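Local coordinates for protein 7,8-dihydro-6-hydroxymethylpterin pyrophosphokinase-dihydropteroate synthase (PDB 6JWS) that probably makes pterin diphosphate from hydroxymethyldihydropterin and ATP, then joins it to 4-aminobenzoate to give dihydropteroate, as a bifunctional enzyme of malarial folate biosynthesis, at residues 39-42 / 43-47; 104-108 / 109-113; 331-334 / 335-339; 560-564 / 565-569. The protein carries 1 engineered substitution. All coordinates share one frame; numbering follows the deposited sequence.

Interaction 1 of 4, residues 39-42 / 43-47; sequences HLVE and KYLGK. With CA (calcium ion), chain L.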
# COMPACT_ATOMS: atom_id res chain seq x y z
N HIS B 39 -3.47 40.75 -4.29
CA HIS B 39 -2.82 41.85 -4.98
C HIS B 39 -3.33 43.19 -4.47
O HIS B 39 -2.53 44.06 -4.15
CB HIS B 39 -3.04 41.74 -6.50
CG HIS B 39 -2.34 40.59 -7.12
ND1 HIS B 39 -0.97 40.40 -7.00
CD2 HIS B 39 -2.80 39.60 -7.93
CE1 HIS B 39 -0.62 39.33 -7.68
NE2 HIS B 39 -1.73 38.81 -8.26
N LEU B 40 -4.66 43.35 -4.40
CA LEU B 40 -5.25 44.61 -3.98
C LEU B 40 -4.87 44.94 -2.54
O LEU B 40 -4.65 46.10 -2.22
CB LEU B 40 -6.76 44.58 -4.23
CG LEU B 40 -7.14 44.48 -5.71
CD1 LEU B 40 -8.63 44.28 -5.89
CD2 LEU B 40 -6.66 45.71 -6.48
N VAL B 41 -4.74 43.90 -1.70
CA VAL B 41 -4.26 44.08 -0.34
C VAL B 41 -2.81 44.59 -0.36
O VAL B 41 -2.48 45.52 0.37
CB VAL B 41 -4.43 42.79 0.50
CG1 VAL B 41 -3.69 42.85 1.84
CG2 VAL B 41 -5.89 42.41 0.71
N GLU B 42 -1.94 43.96 -1.17
CA GLU B 42 -0.53 44.34 -1.29
C GLU B 42 -0.42 45.79 -1.77
O GLU B 42 0.51 46.49 -1.37
CB GLU B 42 0.18 43.55 -2.39
CG GLU B 42 1.23 42.56 -1.94
CD GLU B 42 2.35 42.97 -1.00
OE1 GLU B 42 2.82 44.13 -1.06
OE2 GLU B 42 2.77 42.11 -0.21
N LYS B 43 -1.32 46.18 -2.69
CA LYS B 43 -1.31 47.49 -3.33
C LYS B 43 -1.78 48.58 -2.37
O LYS B 43 -1.09 49.59 -2.21
CB LYS B 43 -2.18 47.43 -4.60
CG LYS B 43 -2.12 48.66 -5.50
CD LYS B 43 -2.92 48.46 -6.78
CE LYS B 43 -2.81 49.61 -7.76
NZ LYS B 43 -1.41 50.00 -8.01
N TYR B 44 -2.93 48.36 -1.71
CA TYR B 44 -3.64 49.42 -1.01
C TYR B 44 -3.49 49.37 0.51
O TYR B 44 -3.89 50.32 1.17
CB TYR B 44 -5.12 49.42 -1.41
CG TYR B 44 -5.42 49.80 -2.84
CD1 TYR B 44 -4.78 50.86 -3.46
CD2 TYR B 44 -6.38 49.11 -3.56
CE1 TYR B 44 -5.07 51.21 -4.78
CE2 TYR B 44 -6.69 49.44 -4.88
CZ TYR B 44 -6.03 50.50 -5.48
OH TYR B 44 -6.34 50.83 -6.77
N LEU B 45 -2.93 48.30 1.08
CA LEU B 45 -2.96 48.16 2.53
C LEU B 45 -1.57 48.07 3.16
O LEU B 45 -1.41 48.45 4.31
CB LEU B 45 -3.81 46.95 2.94
CG LEU B 45 -5.31 47.08 2.67
CD1 LEU B 45 -6.06 45.85 3.18
CD2 LEU B 45 -5.84 48.35 3.33
N GLY B 46 -0.58 47.53 2.45
CA GLY B 46 0.73 47.36 3.05
C GLY B 46 1.48 46.15 2.49
O GLY B 46 1.44 45.88 1.29
N LYS B 47 2.15 45.41 3.38
CA LYS B 47 2.91 44.27 2.93
C LYS B 47 2.38 42.96 3.52
O LYS B 47 2.37 42.79 4.74
CB LYS B 47 4.39 44.45 3.29
CG LYS B 47 5.23 43.31 2.77
CD LYS B 47 6.71 43.39 3.03
CE LYS B 47 7.38 42.56 1.97
NZ LYS B 47 8.61 41.94 2.50
CA CA L . 2.63 46.60 -0.75
O HOH W 1 4.02 46.94 0.83
O HOH W 2 2.47 49.02 -0.55
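Glu42 and Gly46 grip one calcium ion at the point where helix 30-44 gives way to strand 46-57. Glu42 supplies two ligands, its backbone O at 2.2 Å from the calcium and its carboxylate OE1 at 2.5 Å, so the residue closes a chelate ring on the metal. The side chain is turned for this to a chi1 of -111°, off the staggered positions, and bent back at chi2. Gly46 O adds a ligand at 2.5 Å, and two waters and both carboxylate oxygens of Glu99 bring the count to seven. OE2 of Glu42, not used by the metal, accepts from Ile48 N on the strand. Helical geometry ends at Leu45: its N still donates to Val41 O at 2.9 Å, while Gly46 N reaches the same oxygen only weakly. Gly46 takes backbone angles that call for glycine, and in this conformation its carbonyl points to the ion. Away from the metal the packing is apolar. Leu40 and Tyr44 run side by side, CD2 of the leucine 4.1 Å from CE2 of the ring, and Lys43 CG rests over one ring face near the rim. Tyr44 OH bonds to Glu93 O. Val41 CG1, anti to its own backbone N (chi1 169°), meets Leu45 CD1, and Leu45 also packs on helix 177-190.

Interaction 2 of 4, residues 104-108 / 109-113; sequences IDKCE and EYETF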
# COMPACT_ATOMS: atom_id res chain seq x y z
N ILE B 104 13.08 40.91 2.75
CA ILE B 104 13.31 41.05 4.18
C ILE B 104 13.58 39.66 4.76
O ILE B 104 13.08 38.66 4.24
CB ILE B 104 12.09 41.73 4.83
CG1 ILE B 104 10.84 40.84 4.73
CG2 ILE B 104 11.85 43.11 4.22
CD1 ILE B 104 9.65 41.37 5.50
N ASP B 105 14.37 39.61 5.83
CA ASP B 105 14.59 38.36 6.54
C ASP B 105 13.94 38.41 7.92
O ASP B 105 14.00 37.45 8.67
CB ASP B 105 16.06 37.95 6.56
CG ASP B 105 17.00 38.94 7.24
OD1 ASP B 105 16.50 39.97 7.76
OD2 ASP B 105 18.23 38.67 7.22
N LYS B 106 13.31 39.54 8.25
CA LYS B 106 12.65 39.68 9.53
C LYS B 106 11.77 40.92 9.50
O LYS B 106 11.93 41.80 8.66
CB LYS B 106 13.65 39.75 10.68
CG LYS B 106 13.05 39.55 12.07
CD LYS B 106 14.04 39.13 13.15
CE LYS B 106 13.34 38.68 14.42
NZ LYS B 106 14.28 38.18 15.45
N CYS B 107 10.83 40.98 10.45
CA CYS B 107 9.94 42.10 10.58
C CYS B 107 9.60 42.29 12.06
O CYS B 107 8.77 41.55 12.60
CB CYS B 107 8.70 41.87 9.74
SG CYS B 107 7.40 43.08 10.06
N GLU B 108 10.25 43.28 12.67
CA GLU B 108 10.20 43.53 14.11
C GLU B 108 8.78 43.78 14.60
O GLU B 108 8.41 43.28 15.66
CB GLU B 108 11.14 44.68 14.51
CG GLU B 108 12.56 44.54 13.97
CD GLU B 108 13.49 43.50 14.60
OE1 GLU B 108 13.09 42.85 15.60
OE2 GLU B 108 14.63 43.35 14.09
N GLU B 109 7.98 44.55 13.85
CA GLU B 109 6.61 44.82 14.24
C GLU B 109 5.79 43.51 14.27
O GLU B 109 4.88 43.38 15.08
CB GLU B 109 5.95 45.87 13.34
CG GLU B 109 6.50 47.28 13.54
CD GLU B 109 7.70 47.65 12.67
OE1 GLU B 109 7.99 46.90 11.73
OE2 GLU B 109 8.34 48.70 12.94
N TYR B 110 6.12 42.58 13.36
CA TYR B 110 5.48 41.27 13.35
C TYR B 110 5.90 40.51 14.60
O TYR B 110 5.05 39.91 15.25
CB TYR B 110 5.84 40.47 12.09
CG TYR B 110 5.16 39.13 11.94
CD1 TYR B 110 3.81 38.96 12.18
CD2 TYR B 110 5.87 38.02 11.50
CE1 TYR B 110 3.18 37.73 12.00
CE2 TYR B 110 5.26 36.79 11.30
CZ TYR B 110 3.91 36.64 11.56
OH TYR B 110 3.30 35.44 11.38
N GLU B 111 7.20 40.54 14.91
CA GLU B 111 7.77 39.86 16.06
C GLU B 111 7.05 40.34 17.32
O GLU B 111 6.67 39.54 18.18
CB GLU B 111 9.29 40.07 16.07
CG GLU B 111 9.94 40.07 17.45
CD GLU B 111 10.83 41.26 17.82
OE1 GLU B 111 10.29 42.34 18.17
OE2 GLU B 111 12.08 41.10 17.77
N THR B 112 6.83 41.66 17.38
CA THR B 112 6.21 42.33 18.50
C THR B 112 4.77 41.85 18.64
O THR B 112 4.34 41.50 19.74
CB THR B 112 6.36 43.85 18.33
OG1 THR B 112 7.73 44.14 18.59
CG2 THR B 112 5.48 44.66 19.25
N PHE B 113 4.05 41.82 17.52
CA PHE B 113 2.67 41.37 17.50
C PHE B 113 2.57 39.93 18.02
O PHE B 113 1.69 39.66 18.83
CB PHE B 113 2.03 41.62 16.14
CG PHE B 113 0.80 40.78 15.88
CD1 PHE B 113 -0.47 41.26 16.19
CD2 PHE B 113 0.91 39.51 15.32
CE1 PHE B 113 -1.60 40.49 15.95
CE2 PHE B 113 -0.22 38.74 15.09
CZ PHE B 113 -1.47 39.23 15.40
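The N-terminal end of helix 108-114 is capped at Cys107, whose side chain and backbone both face the first turn, toward Tyr110 and Glu111. Cys107 O accepts from Glu111 N at 3.0 Å, with the donor in the carbonyl plane. Its SG, swung opposite the residue's own N (chi1 170°), lies 3.6 Å from Tyr110 N in a weak capping bond. That bond is doubtful in detail, because the sulfur is placed too close to another atom of the model. The same sulfur packs on Tyr110 CB, and Cys107 and Tyr110 both lean on Ile49 of strand 46-57. The next carbonyl, Glu108 O, accepts from Thr112 N at 2.8 Å; the Thr112 hydroxyl is 3.1 Å from that oxygen and 3.2 Å from Glu111 OE1, and its single proton could serve either. The short helix packs on the antiparallel sheet of the pyrophosphokinase half, Phe113 against Ile17 and Val19, with Phe113 also stacked on Tyr340 and Tyr110 OH bonded to Asn50 ND2. On the outer side Glu108 and Glu111 run alongside each other, pointing the same way. Their carboxylates, with planes 68° apart, bring Glu108 OE1 to 3.0 Å from Glu111 OE2. Two charged groups so close would be expected to repel, or one to take up a proton more readily. Lys106 NZ, 4.3 Å from Glu111 OE2, stands beyond salt-bridge range but would partly offset the charge. Glu109, on another side of the helix, touches Lys171 of strand 163-172.

Interaction 3 of 4, residues 331-334 / 335-339; sequences LCLN and DMIPE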
# COMPACT_ATOMS: atom_id res chain seq x y z
N LEU B 331 -8.49 26.97 11.57
CA LEU B 331 -7.74 26.14 10.64
C LEU B 331 -6.65 26.96 9.91
O LEU B 331 -5.48 26.58 9.91
CB LEU B 331 -8.76 25.50 9.69
CG LEU B 331 -8.25 24.63 8.54
CD1 LEU B 331 -7.60 23.33 9.03
CD2 LEU B 331 -9.40 24.31 7.59
N CYS B 332 -7.04 28.12 9.33
CA CYS B 332 -6.13 29.03 8.63
C CYS B 332 -5.13 29.69 9.57
O CYS B 332 -3.95 29.75 9.24
CB CYS B 332 -6.90 30.13 7.91
SG CYS B 332 -7.79 29.53 6.45
N LEU B 333 -5.58 30.22 10.71
CA LEU B 333 -4.69 30.89 11.66
C LEU B 333 -3.66 29.89 12.19
O LEU B 333 -2.54 30.29 12.53
CB LEU B 333 -5.50 31.46 12.83
CG LEU B 333 -6.52 32.56 12.50
CD1 LEU B 333 -7.31 32.97 13.74
CD2 LEU B 333 -5.85 33.78 11.90
N ASN B 334 -4.04 28.61 12.29
CA ASN B 334 -3.15 27.61 12.87
C ASN B 334 -1.93 27.41 11.97
O ASN B 334 -0.90 26.95 12.44
CB ASN B 334 -3.88 26.29 13.17
CG ASN B 334 -2.98 25.19 13.70
OD1 ASN B 334 -2.35 25.33 14.75
ND2 ASN B 334 -2.91 24.08 12.98
N ASP B 335 -2.06 27.70 10.66
CA ASP B 335 -0.96 27.56 9.72
C ASP B 335 0.06 28.68 9.92
O ASP B 335 1.25 28.44 9.77
CB ASP B 335 -1.42 27.68 8.26
CG ASP B 335 -2.24 26.51 7.73
OD1 ASP B 335 -2.13 25.40 8.29
OD2 ASP B 335 -2.98 26.73 6.78
N MET B 336 -0.44 29.89 10.24
CA MET B 336 0.34 31.12 10.25
C MET B 336 0.90 31.39 11.64
O MET B 336 2.10 31.61 11.77
CB MET B 336 -0.45 32.36 9.82
CG MET B 336 -1.26 32.19 8.54
SD MET B 336 -1.81 33.81 7.92
CE MET B 336 -2.73 34.42 9.34
N ILE B 337 0.04 31.36 12.67
CA ILE B 337 0.40 31.93 13.97
C ILE B 337 -0.08 31.01 15.08
O ILE B 337 -0.81 31.43 15.98
CB ILE B 337 -0.15 33.36 14.12
CG1 ILE B 337 -1.68 33.39 14.06
CG2 ILE B 337 0.49 34.30 13.10
CD1 ILE B 337 -2.29 34.79 14.10
N PRO B 338 0.38 29.74 15.09
CA PRO B 338 -0.11 28.75 16.05
C PRO B 338 0.12 29.15 17.51
O PRO B 338 -0.67 28.79 18.39
CB PRO B 338 0.69 27.48 15.73
CG PRO B 338 1.91 27.97 14.94
CD PRO B 338 1.42 29.20 14.20
N GLU B 339 1.18 29.93 17.76
CA GLU B 339 1.56 30.24 19.13
C GLU B 339 0.94 31.54 19.62
O GLU B 339 1.12 31.89 20.78
CB GLU B 339 3.08 30.19 19.32
CG GLU B 339 3.66 28.80 19.15
CD GLU B 339 2.98 27.70 19.96
OE1 GLU B 339 2.72 27.91 21.17
OE2 GLU B 339 2.70 26.61 19.37
O HOH W 3 -3.88 24.38 10.01
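The amide of Asn334 and the carboxylate of Asp335, flat groups of adjacent residues, are tied together by one water that donates a hydrogen bond to Asp335 OD1 at 2.7 Å and accepts from Asn334 ND2 at 3.1 Å. The water also donates to Leu331 O, which is too far from Asp335 N for a helical bond. At the far end of the amide, OD1 lies 3.9 Å from Pro338 CB, the two side chains crossing at about a right angle, and accepts from Arg350 NE of helix 349-364. The other carboxylate oxygen, Asp335 OD2, takes bonds from Tyr55 OH and Tyr53 N, so the aspartate joins the end of its helix to strand 46-57. The contact lies in the last turn of helix 327-336, where the backbone bonding is weak. Asp335 N goes to Cys332 O at 3.1 Å, an i to i-3 bond, with the donor 62° out of the carbonyl plane. Leu333 O by contrast receives Ile337 N at 2.8 Å, nearly straight at 173°, and Met336 N only weakly. Pro338, which has no N-H, follows this last bonded turn, and Asn334 O packs against CB, CG and CD of its ring. On the apolar side Leu333 CD2 meets Met336 CE at 4.1 Å; the methionine is bent at chi3 (-57°), which turns its methyl back to the leucine. Cys332 and Met336 lie against Thr167 of strand 163-172, and Ile337 against Tyr110 and Leu114.

Interaction 4 of 4, residues 560-564 / 565-569; sequences NFLVL and NGIPR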
# COMPACT_ATOMS: atom_id res chain seq x y z
N ASN B 560 9.22 29.48 5.32
CA ASN B 560 8.97 30.62 6.20
C ASN B 560 9.52 31.90 5.58
O ASN B 560 8.89 32.95 5.68
CB ASN B 560 9.55 30.45 7.61
CG ASN B 560 8.79 29.41 8.41
OD1 ASN B 560 7.64 29.11 8.10
ND2 ASN B 560 9.43 28.85 9.43
N PHE B 561 10.71 31.80 4.98
CA PHE B 561 11.34 32.95 4.33
C PHE B 561 10.52 33.40 3.13
O PHE B 561 10.21 34.58 3.01
CB PHE B 561 12.77 32.63 3.90
CG PHE B 561 13.47 33.75 3.18
CD1 PHE B 561 13.88 34.89 3.87
CD2 PHE B 561 13.78 33.66 1.83
CE1 PHE B 561 14.57 35.91 3.22
CE2 PHE B 561 14.47 34.68 1.19
CZ PHE B 561 14.85 35.81 1.87
N LEU B 562 10.13 32.47 2.26
CA LEU B 562 9.32 32.85 1.11
C LEU B 562 8.01 33.48 1.57
O LEU B 562 7.57 34.49 1.02
CB LEU B 562 9.06 31.63 0.22
CG LEU B 562 10.06 31.46 -0.92
CD1 LEU B 562 11.42 31.01 -0.41
CD2 LEU B 562 9.53 30.49 -1.97
N VAL B 563 7.39 32.88 2.58
CA VAL B 563 6.09 33.34 3.04
C VAL B 563 6.21 34.73 3.68
O VAL B 563 5.35 35.58 3.48
CB VAL B 563 5.44 32.27 3.96
CG1 VAL B 563 4.48 32.86 4.98
CG2 VAL B 563 4.77 31.15 3.16
N LEU B 564 7.31 34.97 4.42
CA LEU B 564 7.57 36.30 4.97
C LEU B 564 7.61 37.32 3.83
O LEU B 564 7.31 38.49 4.03
CB LEU B 564 8.92 36.28 5.69
CG LEU B 564 9.38 37.60 6.31
CD1 LEU B 564 8.43 38.06 7.42
CD2 LEU B 564 10.79 37.43 6.88
N ASN B 565 7.97 36.87 2.63
CA ASN B 565 8.21 37.80 1.54
C ASN B 565 6.98 37.82 0.64
O ASN B 565 7.07 38.27 -0.50
CB ASN B 565 9.56 37.51 0.87
CG ASN B 565 10.69 38.10 1.68
OD1 ASN B 565 10.93 39.31 1.59
ND2 ASN B 565 11.38 37.29 2.47
N GLY B 566 5.88 37.25 1.13
CA GLY B 566 4.59 37.35 0.48
C GLY B 566 4.37 36.33 -0.63
O GLY B 566 3.49 36.51 -1.46
N ILE B 567 5.16 35.25 -0.65
CA ILE B 567 4.83 34.14 -1.54
C ILE B 567 3.70 33.35 -0.87
O ILE B 567 3.82 32.97 0.28
CB ILE B 567 6.06 33.27 -1.85
CG1 ILE B 567 7.20 34.10 -2.45
CG2 ILE B 567 5.67 32.09 -2.75
CD1 ILE B 567 6.78 34.98 -3.62
N PRO B 568 2.53 33.19 -1.53
CA PRO B 568 1.41 32.49 -0.91
C PRO B 568 1.84 31.07 -0.51
O PRO B 568 2.45 30.37 -1.31
CB PRO B 568 0.36 32.43 -2.03
CG PRO B 568 0.73 33.55 -2.99
CD PRO B 568 2.23 33.71 -2.88
N ARG B 569 1.50 30.67 0.73
CA ARG B 569 1.87 29.39 1.32
C ARG B 569 1.47 28.20 0.44
O ARG B 569 2.23 27.24 0.34
CB ARG B 569 1.25 29.24 2.72
CG ARG B 569 1.77 28.03 3.50
CD ARG B 569 1.17 27.93 4.90
NE ARG B 569 1.58 29.08 5.69
CZ ARG B 569 2.57 29.06 6.56
NH1 ARG B 569 3.22 27.93 6.82
NH2 ARG B 569 2.89 30.18 7.20
O HOH W 4 5.14 27.86 8.90
O HOH W 5 5.65 30.67 8.17
O HOH W 6 2.81 34.76 2.15
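Asn560 reaches Arg569 through two waters, each of which donates to its OD1; one of them lies in the guanidinium plane at the edge, accepting from NH1 at 2.8 Å. Phe561 comes next, its carbonyl O taking the side-chain amide of Asn565, ND2 to O 3.0 Å. The same ND2 hovers 3.5 Å above one face of the Phe561 ring, offset toward the rim, with ring and amide planes 62° apart. The other N-H of ND2 goes to Ile104 O, so both amide protons are used. Leu562 O accepts two bonds, Asn565 N at 2.9 Å and Ile567 N at 3.0 Å, arriving from opposite faces of its plane. The Ile567 bond, with Gly566 N to Val563 O at 2.9 Å, forms a Schellman motif, and Gly566 at positive phi (83°) is its C-prime residue. Val563 spreads its branches over the chain that turns back: CG2 touches Ile567 O at 3.5 Å, and CG1 meets Arg569 NH2 at 3.8 Å. A water links the carbonyls of Val563 and Ile567. Leu564 closes the helix. Helix 547-564 of the TIM barrel thereby turns toward strand 572-575, with Leu562 packed on Val526 and Leu528 of the adjoining strand 525-529, while Arg569 bonds to Thr51 O and Asn50 OD1 on strand 46-57 of the pyrophosphokinase sheet.

Interaction 4 sits at the meeting of the two catalytic halves and touches each of the others. Residues 104-108 reach it through Ile104 O, 2.8 Å from Asn565 ND2, and Lys47 NZ of interaction 1 lies 3.6 Å from Asn565 OD1. Asp335 O of interaction 3 is 3.5 Å from Arg569 NH2, and Tyr110 OH of interaction 2 is 3.5 Å from Ile337 CG2. Interactions 1 and 3 do not meet, being about 10 Å apart at their nearest atoms. None enters an active site: the side chains of Leu45 and Leu333 stand about 11 and 12 Å from ATP, and that of Leu562 about 13 Å from pteroic acid.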